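Local coordinates for response regulator CheY-like protein (Mesorhizobium loti, PDB 3SNK) that supplies the N-terminal CheY-like receiver domain of a larger pilus assembly protein that probably binds and hydrolyses ATP, at residues L19-S22 with F26-D29; G61-D66 with A83-V88; A110-H115 with L124-F129. One frame throughout, in Å; residues are numbered along the deposited sequence.

Contact 1 (L19-S22 with F26-D29); sequences LFSS and FKRD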
ATOM      1  N   LEU A  19      -5.418  -2.311  -1.822  1.00 50.24           N
ATOM      2  CA  LEU A  19      -5.174  -0.881  -1.657  1.00 49.07           C
ATOM      3  C   LEU A  19      -5.871  -0.390  -0.377  1.00 52.19           C
ATOM      4  O   LEU A  19      -7.054  -0.701  -0.157  1.00 53.34           O
ATOM      5  CB  LEU A  19      -5.694  -0.155  -2.919  1.00 51.27           C
ATOM      6  CG  LEU A  19      -5.706   1.369  -2.942  1.00 56.52           C
ATOM      7  CD1 LEU A  19      -4.332   1.930  -2.892  1.00 54.43           C
ATOM      8  CD2 LEU A  19      -6.387   1.871  -4.207  1.00 62.82           C
ATOM      9  N   PHE A  20      -5.119   0.325   0.486  1.00 46.14           N
ATOM     10  CA  PHE A  20      -5.609   0.857   1.774  1.00 48.21           C
ATOM     11  C   PHE A  20      -5.342   2.333   1.798  1.00 54.70           C
ATOM     12  O   PHE A  20      -4.198   2.729   1.617  1.00 50.83           O
ATOM     13  CB  PHE A  20      -4.927   0.156   2.988  1.00 47.72           C
ATOM     14  CG  PHE A  20      -5.161  -1.331   3.013  1.00 48.04           C
ATOM     15  CD1 PHE A  20      -6.357  -1.854   3.492  1.00 50.72           C
ATOM     16  CD2 PHE A  20      -4.219  -2.208   2.488  1.00 47.12           C
ATOM     17  CE1 PHE A  20      -6.618  -3.218   3.422  1.00 51.34           C
ATOM     18  CE2 PHE A  20      -4.453  -3.583   2.486  1.00 48.97           C
ATOM     19  CZ  PHE A  20      -5.658  -4.076   2.936  1.00 48.69           C
ATOM     20  N   SER A  21      -6.402   3.151   1.967  1.00 57.35           N
ATOM     21  CA  SER A  21      -6.321   4.616   1.945  1.00 59.24           C
ATOM     22  C   SER A  21      -7.548   5.267   2.545  1.00 70.40           C
ATOM     23  O   SER A  21      -8.646   4.752   2.364  1.00 73.87           O
ATOM     24  CB  SER A  21      -6.176   5.104   0.504  1.00 60.38           C
ATOM     25  OG  SER A  21      -6.021   6.513   0.426  1.00 63.77           O
ATOM     26  N   SER A  22      -7.382   6.425   3.205  1.00 68.82           N
ATOM     27  CA  SER A  22      -8.526   7.203   3.719  1.00 72.39           C
ATOM     28  C   SER A  22      -8.745   8.450   2.816  1.00 75.04           C
ATOM     29  O   SER A  22      -9.583   9.299   3.114  1.00 78.35           O
ATOM     30  CB  SER A  22      -8.313   7.594   5.181  1.00 78.89           C
ATOM     31  OG  SER A  22      -8.459   6.488   6.063  1.00 86.68           O
ATOM     32  N   PHE A  26      -7.144   9.638  -4.089  1.00 57.53           N
ATOM     33  CA  PHE A  26      -6.080   8.664  -4.246  1.00 55.92           C
ATOM     34  C   PHE A  26      -6.655   7.275  -4.581  1.00 57.13           C
ATOM     35  O   PHE A  26      -6.112   6.603  -5.452  1.00 54.89           O
ATOM     36  CB  PHE A  26      -5.243   8.612  -2.950  1.00 57.52           C
ATOM     37  CG  PHE A  26      -4.137   7.592  -2.935  1.00 57.58           C
ATOM     38  CD1 PHE A  26      -2.898   7.881  -3.485  1.00 60.47           C
ATOM     39  CD2 PHE A  26      -4.319   6.354  -2.335  1.00 59.73           C
ATOM     40  CE1 PHE A  26      -1.880   6.939  -3.472  1.00 58.54           C
ATOM     41  CE2 PHE A  26      -3.299   5.408  -2.331  1.00 60.82           C
ATOM     42  CZ  PHE A  26      -2.088   5.708  -2.903  1.00 58.00           C
ATOM     43  N   LYS A  27      -7.714   6.840  -3.860  1.00 53.98           N
ATOM     44  CA  LYS A  27      -8.382   5.531  -4.045  1.00 53.11           C
ATOM     45  C   LYS A  27      -8.864   5.383  -5.510  1.00 53.11           C
ATOM     46  O   LYS A  27      -8.525   4.413  -6.175  1.00 50.07           O
ATOM     47  CB  LYS A  27      -9.595   5.398  -3.091  1.00 57.71           C
ATOM     48  CG  LYS A  27      -9.281   5.048  -1.638  1.00 65.85           C
ATOM     49  CD  LYS A  27     -10.578   5.135  -0.790  1.00 79.16           C
ATOM     50  CE  LYS A  27     -10.744   3.979   0.177  1.00 91.85           C
ATOM     51  NZ  LYS A  27     -11.921   4.132   1.088  1.00 94.57           N
ATOM     52  N   ARG A  28      -9.650   6.345  -5.974  1.00 49.66           N
ATOM     53  CA  ARG A  28     -10.206   6.395  -7.332  1.00 50.95           C
ATOM     54  C   ARG A  28      -9.079   6.393  -8.383  1.00 56.30           C
ATOM     55  O   ARG A  28      -9.142   5.622  -9.335  1.00 56.57           O
ATOM     56  CB  ARG A  28     -11.084   7.643  -7.493  1.00 49.82           C
ATOM     57  CG  ARG A  28     -11.936   7.739  -8.808  1.00 57.39           C
ATOM     58  CD  ARG A  28     -11.172   8.024 -10.098  1.00 58.39           C
ATOM     59  NE  ARG A  28     -12.054   8.280 -11.254  1.00 61.67           N
ATOM     60  CZ  ARG A  28     -11.624   8.493 -12.496  1.00 73.80           C
ATOM     61  NH1 ARG A  28     -10.324   8.487 -12.767  1.00 68.06           N
ATOM     62  NH2 ARG A  28     -12.492   8.707 -13.478  1.00 65.18           N
ATOM     63  N   ASP A  29      -8.062   7.250  -8.212  1.00 53.60           N
ATOM     64  CA  ASP A  29      -7.011   7.394  -9.215  1.00 53.31           C
ATOM     65  C   ASP A  29      -6.110   6.180  -9.305  1.00 51.26           C
ATOM     66  O   ASP A  29      -5.788   5.772 -10.411  1.00 49.14           O
ATOM     67  CB  ASP A  29      -6.192   8.664  -9.000  1.00 56.70           C
ATOM     68  CG  ASP A  29      -6.966   9.956  -9.251  1.00 80.04           C
ATOM     69  OD1 ASP A  29      -7.797   9.995 -10.214  1.00 82.50           O
ATOM     70  OD2 ASP A  29      -6.723  10.940  -8.516  1.00 92.70           O
TER

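Contact 2 (G61-D66 with A83-V88); sequences GIVILD and ALWATV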
ATOM      1  N   GLY A  61      -0.986 -10.166  -3.942  1.00 61.15           N
ATOM      2  CA  GLY A  61       0.198 -10.047  -4.769  1.00 58.61           C
ATOM      3  C   GLY A  61       0.995  -8.846  -4.314  1.00 54.32           C
ATOM      4  O   GLY A  61       2.195  -8.959  -4.080  1.00 53.05           O
ATOM      5  N   ILE A  62       0.319  -7.695  -4.168  1.00 46.17           N
ATOM      6  CA  ILE A  62       0.889  -6.403  -3.776  1.00 44.13           C
ATOM      7  C   ILE A  62      -0.062  -5.690  -2.865  1.00 46.01           C
ATOM      8  O   ILE A  62      -1.268  -5.707  -3.105  1.00 46.50           O
ATOM      9  CB  ILE A  62       1.172  -5.491  -5.033  1.00 48.88           C
ATOM     10  CG1 ILE A  62       2.143  -6.127  -6.017  1.00 51.50           C
ATOM     11  CG2 ILE A  62       1.656  -4.081  -4.644  1.00 48.74           C
ATOM     12  CD1 ILE A  62       1.841  -5.739  -7.433  1.00 65.38           C
ATOM     13  N   VAL A  63       0.486  -4.978  -1.884  1.00 40.55           N
ATOM     14  CA  VAL A  63      -0.262  -4.103  -0.996  1.00 40.51           C
ATOM     15  C   VAL A  63       0.168  -2.661  -1.274  1.00 44.21           C
ATOM     16  O   VAL A  63       1.360  -2.387  -1.423  1.00 42.43           O
ATOM     17  CB  VAL A  63      -0.078  -4.482   0.494  1.00 43.84           C
ATOM     18  CG1 VAL A  63      -0.668  -3.428   1.425  1.00 43.79           C
ATOM     19  CG2 VAL A  63      -0.717  -5.825   0.777  1.00 44.32           C
ATOM     20  N   ILE A  64      -0.792  -1.746  -1.344  1.00 41.42           N
ATOM     21  CA  ILE A  64      -0.511  -0.317  -1.486  1.00 42.00           C
ATOM     22  C   ILE A  64      -1.077   0.337  -0.258  1.00 47.00           C
ATOM     23  O   ILE A  64      -2.288   0.254   0.013  1.00 47.28           O
ATOM     24  CB  ILE A  64      -0.984   0.329  -2.796  1.00 46.16           C
ATOM     25  CG1 ILE A  64      -0.316  -0.366  -4.000  1.00 47.05           C
ATOM     26  CG2 ILE A  64      -0.672   1.845  -2.793  1.00 47.86           C
ATOM     27  CD1 ILE A  64      -0.915  -0.054  -5.335  1.00 55.36           C
ATOM     28  N   LEU A  65      -0.195   0.923   0.530  1.00 42.40           N
ATOM     29  CA  LEU A  65      -0.637   1.494   1.785  1.00 43.94           C
ATOM     30  C   LEU A  65      -0.433   3.010   1.769  1.00 49.90           C
ATOM     31  O   LEU A  65       0.688   3.501   1.672  1.00 46.62           O
ATOM     32  CB  LEU A  65       0.078   0.812   2.970  1.00 42.73           C
ATOM     33  CG  LEU A  65      -0.235   1.317   4.383  1.00 48.34           C
ATOM     34  CD1 LEU A  65      -1.705   1.061   4.769  1.00 48.47           C
ATOM     35  CD2 LEU A  65       0.700   0.681   5.386  1.00 50.04           C
ATOM     36  N   ASP A  66      -1.554   3.734   1.797  1.00 49.74           N
ATOM     37  CA  ASP A  66      -1.534   5.193   1.865  1.00 52.64           C
ATOM     38  C   ASP A  66      -1.507   5.592   3.330  1.00 58.04           C
ATOM     39  O   ASP A  66      -2.527   5.510   4.010  1.00 57.84           O
ATOM     40  CB  ASP A  66      -2.752   5.808   1.151  1.00 55.94           C
ATOM     41  CG  ASP A  66      -2.860   7.327   1.222  1.00 61.25           C
ATOM     42  OD1 ASP A  66      -1.837   7.986   1.550  1.00 61.45           O
ATOM     43  OD2 ASP A  66      -3.953   7.867   0.878  1.00 60.87           O
ATOM     44  N   ALA A  83       3.493  -8.171   9.180  1.00 36.38           N
ATOM     45  CA  ALA A  83       3.842  -9.609   9.098  1.00 34.90           C
ATOM     46  C   ALA A  83       2.629 -10.488   8.811  1.00 39.02           C
ATOM     47  O   ALA A  83       2.817 -11.625   8.399  1.00 40.46           O
ATOM     48  CB  ALA A  83       4.545 -10.069  10.369  1.00 35.64           C
ATOM     49  N   LEU A  84       1.388  -9.995   9.011  1.00 39.59           N
ATOM     50  CA  LEU A  84       0.170 -10.751   8.677  1.00 41.37           C
ATOM     51  C   LEU A  84       0.076 -10.952   7.155  1.00 44.90           C
ATOM     52  O   LEU A  84      -0.493 -11.947   6.682  1.00 44.93           O
ATOM     53  CB  LEU A  84      -1.111 -10.032   9.181  1.00 42.81           C
ATOM     54  CG  LEU A  84      -1.316  -9.938  10.701  1.00 49.01           C
ATOM     55  CD1 LEU A  84      -2.455  -8.977  11.030  1.00 50.52           C
ATOM     56  CD2 LEU A  84      -1.594 -11.315  11.327  1.00 50.99           C
ATOM     57  N   TRP A  85       0.643  -9.992   6.407  1.00 40.67           N
ATOM     58  CA  TRP A  85       0.702  -9.948   4.943  1.00 39.45           C
ATOM     59  C   TRP A  85       1.904 -10.733   4.407  1.00 44.71           C
ATOM     60  O   TRP A  85       2.110 -10.783   3.201  1.00 44.94           O
ATOM     61  CB  TRP A  85       0.769  -8.486   4.470  1.00 37.64           C
ATOM     62  CG  TRP A  85      -0.473  -7.719   4.776  1.00 40.01           C
ATOM     63  CD1 TRP A  85      -0.763  -7.056   5.937  1.00 43.47           C
ATOM     64  CD2 TRP A  85      -1.686  -7.747   4.018  1.00 40.87           C
ATOM     65  NE1 TRP A  85      -2.041  -6.555   5.885  1.00 43.77           N
ATOM     66  CE2 TRP A  85      -2.629  -6.958   4.710  1.00 45.68           C
ATOM     67  CE3 TRP A  85      -2.048  -8.313   2.782  1.00 42.46           C
ATOM     68  CZ2 TRP A  85      -3.923  -6.749   4.225  1.00 46.78           C
ATOM     69  CZ3 TRP A  85      -3.317  -8.072   2.282  1.00 44.94           C
ATOM     70  CH2 TRP A  85      -4.241  -7.307   3.004  1.00 46.71           C
ATOM     71  N   ALA A  86       2.685 -11.361   5.301  1.00 42.56           N
ATOM     72  CA  ALA A  86       3.867 -12.167   5.003  1.00 42.48           C
ATOM     73  C   ALA A  86       4.823 -11.361   4.105  1.00 45.25           C
ATOM     74  O   ALA A  86       5.022 -10.178   4.389  1.00 46.46           O
ATOM     75  CB  ALA A  86       3.467 -13.517   4.384  1.00 44.62           C
ATOM     76  N   THR A  87       5.395 -11.939   3.051  1.00 39.96           N
ATOM     77  CA  THR A  87       6.360 -11.164   2.277  1.00 41.03           C
ATOM     78  C   THR A  87       5.796 -10.594   0.967  1.00 42.73           C
ATOM     79  O   THR A  87       6.549 -10.407   0.005  1.00 42.69           O
ATOM     80  CB  THR A  87       7.645 -11.974   2.026  1.00 50.89           C
ATOM     81  OG1 THR A  87       7.315 -13.295   1.589  1.00 53.59           O
ATOM     82  CG2 THR A  87       8.568 -11.993   3.235  1.00 49.54           C
ATOM     83  N   VAL A  88       4.513 -10.234   0.945  1.00 38.79           N
ATOM     84  CA  VAL A  88       4.015  -9.605  -0.273  1.00 39.76           C
ATOM     85  C   VAL A  88       4.683  -8.198  -0.372  1.00 42.65           C
ATOM     86  O   VAL A  88       4.886  -7.560   0.674  1.00 42.38           O
ATOM     87  CB  VAL A  88       2.458  -9.523  -0.373  1.00 44.36           C
ATOM     88  CG1 VAL A  88       1.798 -10.871  -0.128  1.00 45.33           C
ATOM     89  CG2 VAL A  88       1.889  -8.475   0.558  1.00 43.75           C
TER

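Contact 3 (A110-H115 with L124-F129); sequences ASDWLH and LNAVTF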
ATOM      1  N   ALA A 110       8.883  -1.791   3.219  1.00 40.47           N
ATOM      2  CA  ALA A 110       8.208  -1.434   1.986  1.00 40.45           C
ATOM      3  C   ALA A 110       9.225  -1.447   0.860  1.00 49.85           C
ATOM      4  O   ALA A 110      10.387  -1.111   1.088  1.00 50.30           O
ATOM      5  CB  ALA A 110       7.557  -0.063   2.123  1.00 41.16           C
ATOM      6  N   SER A 111       8.828  -1.880  -0.346  1.00 50.24           N
ATOM      7  CA  SER A 111       9.762  -1.916  -1.479  1.00 52.61           C
ATOM      8  C   SER A 111       9.908  -0.529  -2.061  1.00 58.62           C
ATOM      9  O   SER A 111      10.998  -0.156  -2.506  1.00 61.84           O
ATOM     10  CB  SER A 111       9.280  -2.883  -2.553  1.00 58.04           C
ATOM     11  OG  SER A 111       8.107  -2.408  -3.195  1.00 68.65           O
ATOM     12  N   ASP A 112       8.811   0.259  -2.032  1.00 51.25           N
ATOM     13  CA  ASP A 112       8.845   1.603  -2.570  1.00 51.75           C
ATOM     14  C   ASP A 112       8.218   2.620  -1.603  1.00 50.36           C
ATOM     15  O   ASP A 112       7.226   2.325  -0.951  1.00 47.03           O
ATOM     16  CB  ASP A 112       8.138   1.649  -3.949  1.00 55.04           C
ATOM     17  CG  ASP A 112       8.662   0.642  -4.979  1.00 66.36           C
ATOM     18  OD1 ASP A 112       9.661   0.950  -5.655  1.00 70.67           O
ATOM     19  OD2 ASP A 112       8.058  -0.450  -5.111  1.00 64.47           O
ATOM     20  N   TRP A 113       8.814   3.812  -1.526  1.00 46.94           N
ATOM     21  CA  TRP A 113       8.327   4.943  -0.741  1.00 46.51           C
ATOM     22  C   TRP A 113       7.904   6.087  -1.683  1.00 53.98           C
ATOM     23  O   TRP A 113       8.740   6.884  -2.089  1.00 56.30           O
ATOM     24  CB  TRP A 113       9.400   5.448   0.214  1.00 45.50           C
ATOM     25  CG  TRP A 113       9.809   4.564   1.357  1.00 45.00           C
ATOM     26  CD1 TRP A 113       9.390   3.294   1.638  1.00 45.39           C
ATOM     27  CD2 TRP A 113      10.796   4.892   2.333  1.00 46.27           C
ATOM     28  NE1 TRP A 113      10.060   2.811   2.739  1.00 44.91           N
ATOM     29  CE2 TRP A 113      10.921   3.780   3.195  1.00 48.51           C
ATOM     30  CE3 TRP A 113      11.573   6.040   2.583  1.00 50.17           C
ATOM     31  CZ2 TRP A 113      11.772   3.789   4.305  1.00 48.91           C
ATOM     32  CZ3 TRP A 113      12.425   6.040   3.674  1.00 53.07           C
ATOM     33  CH2 TRP A 113      12.534   4.919   4.509  1.00 52.07           C
ATOM     34  N   LEU A 114       6.623   6.172  -2.019  1.00 50.37           N
ATOM     35  CA  LEU A 114       6.150   7.202  -2.941  1.00 52.08           C
ATOM     36  C   LEU A 114       5.610   8.389  -2.167  1.00 59.16           C
ATOM     37  O   LEU A 114       5.013   8.218  -1.102  1.00 57.78           O
ATOM     38  CB  LEU A 114       5.102   6.625  -3.905  1.00 51.36           C
ATOM     39  CG  LEU A 114       5.527   5.328  -4.663  1.00 55.61           C
ATOM     40  CD1 LEU A 114       4.367   4.756  -5.468  1.00 54.90           C
ATOM     41  CD2 LEU A 114       6.734   5.567  -5.580  1.00 59.17           C
ATOM     42  N   HIS A 115       5.891   9.598  -2.664  1.00 60.71           N
ATOM     43  CA  HIS A 115       5.515  10.866  -2.044  1.00 64.06           C
ATOM     44  C   HIS A 115       4.350  11.491  -2.812  1.00 72.88           C
ATOM     45  O   HIS A 115       4.400  11.577  -4.039  1.00 73.44           O
ATOM     46  CB  HIS A 115       6.753  11.793  -1.994  1.00 67.98           C
ATOM     47  CG  HIS A 115       6.556  13.087  -1.260  1.00 75.26           C
ATOM     48  ND1 HIS A 115       6.459  13.131   0.125  1.00 77.78           N
ATOM     49  CD2 HIS A 115       6.513  14.357  -1.741  1.00 80.76           C
ATOM     50  CE1 HIS A 115       6.316  14.414   0.436  1.00 80.70           C
ATOM     51  NE2 HIS A 115       6.337  15.191  -0.653  1.00 82.76           N
ATOM     52  N   LEU A 124       3.232   2.979 -11.575  1.00 65.31           N
ATOM     53  CA  LEU A 124       3.294   1.878 -12.547  1.00 66.44           C
ATOM     54  C   LEU A 124       4.673   1.240 -12.548  1.00 69.42           C
ATOM     55  O   LEU A 124       4.759   0.036 -12.755  1.00 70.08           O
ATOM     56  CB  LEU A 124       2.897   2.311 -13.981  1.00 69.48           C
ATOM     57  CG  LEU A 124       1.563   3.087 -14.171  1.00 75.51           C
ATOM     58  CD1 LEU A 124       1.287   3.370 -15.644  1.00 78.96           C
ATOM     59  CD2 LEU A 124       0.373   2.377 -13.528  1.00 75.85           C
ATOM     60  N   ASN A 125       5.738   2.019 -12.283  1.00 64.79           N
ATOM     61  CA  ASN A 125       7.094   1.488 -12.180  1.00 65.32           C
ATOM     62  C   ASN A 125       7.217   0.594 -10.947  1.00 67.27           C
ATOM     63  O   ASN A 125       7.815  -0.484 -11.019  1.00 67.78           O
ATOM     64  CB  ASN A 125       8.118   2.621 -12.104  1.00 67.97           C
ATOM     65  CG  ASN A 125       8.473   3.263 -13.429  1.00 98.57           C
ATOM     66  OD1 ASN A 125       7.740   3.186 -14.430  1.00 91.92           O
ATOM     67  ND2 ASN A 125       9.615   3.937 -13.447  1.00 91.90           N
ATOM     68  N   ALA A 126       6.626   1.036  -9.819  1.00 61.22           N
ATOM     69  CA  ALA A 126       6.656   0.304  -8.557  1.00 57.94           C
ATOM     70  C   ALA A 126       5.865  -1.007  -8.648  1.00 60.58           C
ATOM     71  O   ALA A 126       6.376  -2.042  -8.244  1.00 61.32           O
ATOM     72  CB  ALA A 126       6.123   1.174  -7.439  1.00 57.11           C
ATOM     73  N   VAL A 127       4.672  -0.987  -9.235  1.00 57.65           N
ATOM     74  CA  VAL A 127       3.834  -2.184  -9.335  1.00 57.87           C
ATOM     75  C   VAL A 127       4.406  -3.209 -10.361  1.00 65.47           C
ATOM     76  O   VAL A 127       4.453  -4.400 -10.045  1.00 64.35           O
ATOM     77  CB  VAL A 127       2.350  -1.814  -9.629  1.00 60.89           C
ATOM     78  CG1 VAL A 127       1.486  -3.062  -9.788  1.00 60.94           C
ATOM     79  CG2 VAL A 127       1.785  -0.948  -8.508  1.00 58.74           C
ATOM     80  N   THR A 128       4.819  -2.753 -11.562  1.00 65.84           N
ATOM     81  CA  THR A 128       5.309  -3.633 -12.632  1.00 68.40           C
ATOM     82  C   THR A 128       6.662  -4.239 -12.321  1.00 72.75           C
ATOM     83  O   THR A 128       6.959  -5.301 -12.865  1.00 74.88           O
ATOM     84  CB  THR A 128       5.342  -2.947 -14.003  1.00 76.93           C
ATOM     85  OG1 THR A 128       6.233  -1.833 -13.957  1.00 79.75           O
ATOM     86  CG2 THR A 128       3.946  -2.555 -14.503  1.00 70.97           C
ATOM     87  N   PHE A 129       7.465  -3.602 -11.445  1.00 67.93           N
ATOM     88  CA  PHE A 129       8.760  -4.125 -10.994  1.00 68.05           C
ATOM     89  C   PHE A 129       8.586  -5.500 -10.326  1.00 71.73           C
ATOM     90  O   PHE A 129       9.477  -6.344 -10.420  1.00 73.07           O
ATOM     91  CB  PHE A 129       9.431  -3.146 -10.011  1.00 69.00           C
ATOM     92  CG  PHE A 129      10.746  -3.622  -9.433  1.00 71.70           C
ATOM     93  CD1 PHE A 129      11.935  -3.454 -10.135  1.00 78.49           C
ATOM     94  CD2 PHE A 129      10.790  -4.264  -8.198  1.00 72.89           C
ATOM     95  CE1 PHE A 129      13.145  -3.933  -9.619  1.00 80.80           C
ATOM     96  CE2 PHE A 129      12.000  -4.740  -7.680  1.00 76.92           C
ATOM     97  CZ  PHE A 129      13.171  -4.571  -8.395  1.00 78.24           C
TER

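Contact 1 (L19-S22 with F26-D29)
The Phe26 ring is approached obliquely by two side chains of the 19-22 segment, Ser21 near CD2 and Leu19 near CE2. Ser21 OG lies 3.2 Å from Phe26 CD2, while its CB follows at 3.6 Å from the same Phe26 atom. Further round the ring, Leu19 CD1 sits 3.7 Å from Phe26 CE2, an apolar contact between buried side chains. The ring reaches this place because Phe26 CG is turned anti to the backbone N (chi1 177°), which extends it toward the strand. The other Leu19 methyl, CD2, rests against the helix backbone, 3.9 Å from Lys27 O. This is the opening strand-helix step of the beta-alpha-beta unit formed by strand 15-20, helix 24-36 and strand 40-45 in the parallel sheet of a receiver fold. The loop after the first strand of such domains usually carries acidic residues; here Ser21 and Ser22 occupy what is probably that position. Ser21 OG is hydrogen-bonded to Asp66 OD2 and to Asp23 N, so this buried hydroxyl is held by two hydrogen bonds even though it forms none to the helix segment. Asp23 OD1 also accepts from Phe26 N, tying the first turn of the helix to the same loop. Lys27 runs alongside Ser21 instead of facing it: its CG is 3.8 Å from Ser21 CB, and the chain then bends at chi3 (136°). That bend carries Lys27 CE to 3.1 Å from Ser21 O, with Lys27 NZ farther from that carbonyl at 3.6 Å.

Contact 2 (G61-D66 with A83-V88)
In the parallel sheet of this receiver fold, Val63 on strand 62-68 packs against Trp85 and Val88 in the loop that follows helix 78-82 and leads into the neighbouring strand 90-94. One methyl does most of the work. Val63 CG2 stands over a face of the indole, 3.9 Å from the centroid of the six-membered ring and 30° off its normal, which defines a CH-pi contact. It is displaced toward the rim, and its closest ring atom is Trp85 CE3, 3.5 Å from Val63 CG2. The two side chains cross at about a right angle. Elsewhere the indole is tied to Phe50, whose ring stacks with it and whose carbonyl oxygen accepts from Trp85 NE1; the Phe20 ring meets it with planes inclined at about 70°. A type II' beta turn from Trp85 to Val88 folds the loop back, closed by a weak bond of 3.3 Å between Val88 N and Trp85 O. Its reversal brings Val88 up beside the same valine, while backbone hydrogen bonds of Val63 to Pro89 and Ile91 pair the two strands. With Val88 CG1 anti to the carbonyl carbon (chi1 -51°), CG2 falls between the backbone N and the carbonyl carbon and comes within 3.7 Å of Val63 CG2. Gly61 O touches the branching carbon of the same residue, lying 3.8 Å from Val88 CB.

Contact 3 (A110-H115 with L124-F129)
Strand 112-115 and the last turns of helix 120-129 come closest at Asp112 and Ala126, whose CA atoms are 6.5 Å apart. Residues 112-115 are extended, whereas the second segment is helical, as its bonds of the i to i+4 type confirm: Thr128 N to Leu124 O and Phe129 N to Asn125 O. Within the helix, Thr128 OG1 folds back to donate to Leu124 O at 2.7 Å, with a C=O...donor angle of 144°, so that carbonyl accepts from both the backbone and the side chain of one residue. The helix presents a single methyl to the strand. Ala126 CB meets the carboxylate of Asp112, 3.4 Å from OD2, and has the end of Leu114 farther off, with CD1 at 4.4 Å. The carboxylate is brought there by Asp112 CG standing anti to the carbonyl carbon (chi1 -54°). Ser111 OG donates to Asp112 OD2 across 2.7 Å and reaches it from above the carboxylate plane, 52° out of it. The same hydroxyl is hydrogen-bonded to His130 NE2. Ile91 of strand 90-94 touches Asp112, Leu114 and Ala126, placing this edge strand and the terminal helix of the receiver fold against a common neighbour. No hydrogen bond crosses between the two segments: from the helix segment it is the methyl of Ala126 that meets the carboxylate, and it offers OD2 no donor, while the polar partner of Asp112 OD2 comes from Ser111 on its own segment, and the contact is therefore held by packing.

Overall arrangement
From the N terminus the three contacts follow in series, each closing its own loop before the next opens, with none nesting or crossing. Contact 1 spans a short turn from strand 15-20 into helix 24-36. Contact 2 joins the central strand 62-68 to the loop before strand 90-94, and contact 3 sets the edge strand 112-115 against the final helix. Contacts 1 and 2 meet directly across neighbouring strands: Phe20 O lies 2.8 Å from Asp66 N. Contacts 2 and 3 touch where Ile62 CD1 packs 3.6 Å from Val127 CG1. Contacts 1 and 3 share the sheet, though their nearest atoms remain about 7 Å apart.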